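PDB 6LXU: L-methionine gamma-lyase from Fusobacterium nucleatum subsp. nucleatum, which belongs to the Cys/Met metabolism family of PLP-dependent enzymes and carries its pyridoxal phosphate on a modified lysine. Local coordinates for residues Gly19-Leu24 with Thr67-Asn72. Numbering follows the deposited sequence.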
loop_
_atom_site.group_PDB
_atom_site.type_symbol
_atom_site.label_atom_id
_atom_site.label_comp_id
_atom_site.label_asym_id
_atom_site.label_seq_id
_atom_site.Cartn_x
_atom_site.Cartn_y
_atom_site.Cartn_z
ATOM N N GLY A 19 -22.376 -4.253 -2.373
ATOM C CA GLY A 19 -21.936 -2.882 -2.257
ATOM C C GLY A 19 -20.924 -2.454 -3.286
ATOM O O GLY A 19 -20.514 -1.288 -3.279
ATOM N N THR A 20 -20.559 -3.343 -4.209
ATOM C CA THR A 20 -19.536 -3.046 -5.207
ATOM C C THR A 20 -19.949 -1.878 -6.078
ATOM O O THR A 20 -21.130 -1.691 -6.377
ATOM C CB THR A 20 -19.337 -4.187 -6.213
ATOM O OG1 THR A 20 -20.564 -4.410 -6.931
ATOM C CG2 THR A 20 -18.871 -5.456 -5.549
ATOM N N LEU A 21 -18.954 -1.112 -6.503
ATOM C CA LEU A 21 -19.130 -0.046 -7.472
ATOM C C LEU A 21 -18.376 -0.436 -8.723
ATOM O O LEU A 21 -17.377 -1.154 -8.648
ATOM C CB LEU A 21 -18.572 1.264 -6.933
ATOM C CG LEU A 21 -19.354 1.993 -5.849
ATOM C CD1 LEU A 21 -18.545 3.221 -5.436
ATOM C CD2 LEU A 21 -20.762 2.364 -6.300
ATOM N N LYS A 22 -18.842 0.065 -9.860
ATOM C CA LYS A 22 -18.165 -0.137 -11.141
ATOM C C LYS A 22 -16.843 0.594 -11.190
ATOM O O LYS A 22 -16.660 1.611 -10.497
ATOM C CB LYS A 22 -19.020 0.388 -12.306
ATOM C CG LYS A 22 -18.629 -0.163 -13.671
ATOM C CD LYS A 22 -19.012 -1.629 -13.725
ATOM C CE LYS A 22 -18.492 -2.352 -14.943
ATOM N NZ LYS A 22 -18.489 -3.822 -14.714
ATOM N N ASN A 23 -15.935 0.092 -12.021
ATOM C CA ASN A 23 -14.753 0.866 -12.383
ATOM C C ASN A 23 -14.582 0.834 -13.889
ATOM O O ASN A 23 -15.145 -0.022 -14.574
ATOM C CB ASN A 23 -13.514 0.380 -11.623
ATOM C CG ASN A 23 -13.066 -1.009 -12.047
ATOM O OD1 ASN A 23 -12.397 -1.177 -13.090
ATOM N ND2 ASN A 23 -13.421 -2.015 -11.240
ATOM N N LEU A 24 -13.819 1.781 -14.412
ATOM C CA LEU A 24 -13.732 1.981 -15.857
ATOM C C LEU A 24 -13.110 0.810 -16.612
ATOM O O LEU A 24 -13.415 0.599 -17.782
ATOM C CB LEU A 24 -12.944 3.258 -16.152
ATOM C CG LEU A 24 -12.927 3.758 -17.601
ATOM C CD1 LEU A 24 -14.329 3.932 -18.173
ATOM C CD2 LEU A 24 -12.140 5.055 -17.669
ATOM N N THR A 67 -13.976 3.671 -0.232
ATOM C CA THR A 67 -14.647 3.687 1.056
ATOM C C THR A 67 -16.154 3.449 0.919
ATOM O O THR A 67 -16.744 2.788 1.765
ATOM C CB THR A 67 -14.341 5.001 1.758
ATOM O OG1 THR A 67 -12.921 5.156 1.730
ATOM C CG2 THR A 67 -14.831 5.002 3.171
ATOM N N THR A 68 -16.753 3.987 -0.139
ATOM C CA THR A 68 -18.183 3.751 -0.372
ATOM C C THR A 68 -18.524 2.266 -0.467
ATOM O O THR A 68 -19.542 1.824 0.066
ATOM C CB THR A 68 -18.644 4.471 -1.643
ATOM O OG1 THR A 68 -18.530 5.874 -1.404
ATOM C CG2 THR A 68 -20.090 4.133 -2.011
ATOM N N VAL A 69 -17.679 1.499 -1.138
ATOM C CA VAL A 69 -17.898 0.054 -1.231
ATOM C C VAL A 69 -17.917 -0.583 0.143
ATOM O O VAL A 69 -18.801 -1.374 0.452
ATOM C CB VAL A 69 -16.872 -0.605 -2.150
ATOM C CG1 VAL A 69 -16.938 -2.124 -2.066
ATOM C CG2 VAL A 69 -17.111 -0.149 -3.574
ATOM N N LEU A 70 -16.948 -0.207 0.981
ATOM C CA LEU A 70 -16.905 -0.714 2.338
ATOM C C LEU A 70 -18.162 -0.352 3.125
ATOM O O LEU A 70 -18.734 -1.175 3.840
ATOM C CB LEU A 70 -15.656 -0.185 3.043
ATOM C CG LEU A 70 -15.526 -0.502 4.529
ATOM C CD1 LEU A 70 -15.533 -1.999 4.776
ATOM C CD2 LEU A 70 -14.252 0.124 5.078
ATOM N N GLU A 71 -18.554 0.911 3.011
ATOM C CA GLU A 71 -19.746 1.404 3.689
ATOM C C GLU A 71 -20.996 0.635 3.273
ATOM O O GLU A 71 -21.813 0.239 4.111
ATOM C CB GLU A 71 -19.910 2.888 3.407
ATOM C CG GLU A 71 -18.847 3.713 4.128
ATOM C CD GLU A 71 -18.781 5.167 3.734
ATOM O OE1 GLU A 71 -19.313 5.555 2.674
ATOM O OE2 GLU A 71 -18.145 5.941 4.497
ATOM N N ASN A 72 -21.144 0.436 1.972
ATOM C CA ASN A 72 -22.285 -0.330 1.454
ATOM C C ASN A 72 -22.274 -1.776 1.939
ATOM O O ASN A 72 -23.332 -2.346 2.232
ATOM C CB ASN A 72 -22.283 -0.320 -0.079
ATOM C CG ASN A 72 -22.588 1.026 -0.672
ATOM O OD1 ASN A 72 -23.133 1.889 -0.025
ATOM N ND2 ASN A 72 -22.258 1.189 -1.944
#
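With CG turned away from the carbonyl carbon, next to the backbone N (chi1 -69°), the side chain of Asn72 turns ND2 towards Gly19 O; in Val69 a chi1 of 170° sends CG1 anti to the backbone N, and the isopropyl group comes up to that same oxygen from one side, CG2 nearer than CG1. Gly19 O is thus approached from two kinds of donor. Asn72 ND2 gives it a weak hydrogen bond, long at 3.3 Å but nearly straight at 170°, and the CA-H of Val69 points at it as well, with CA 3.6 Å from the oxygen. Gly19 sits very close to the helix: its CA lies 3.4 Å from Asn72 CB, an approach of the loop backbone that the glycine allows. Two residues on, Leu21 and Val69 run antiparallel alongside one another, Leu21 CG resting 3.8 Å from Val69 CG2, while Leu21 CD1 reaches Thr68 CG2 at 3.9 Å, the two side chains crossing at about a right angle. Thr68 offers only carbon here, since its hydroxyl is engaged by Tyr57 OH and the carbonyl of Asn64. Behind the contact, Val69 also packs on Met30 and on Ile257 of helix 250-260, and Leu21 touches Tyr57 of its own chain and Tyr25 of the second subunit. The loop after helix 11-17 is therefore laid against helix 65-78 near the surface, on its way to the neighbouring subunit. With a weak bond at its polar end, the join of loop to helix probably rests mainly on apolar contact and close backbone approach.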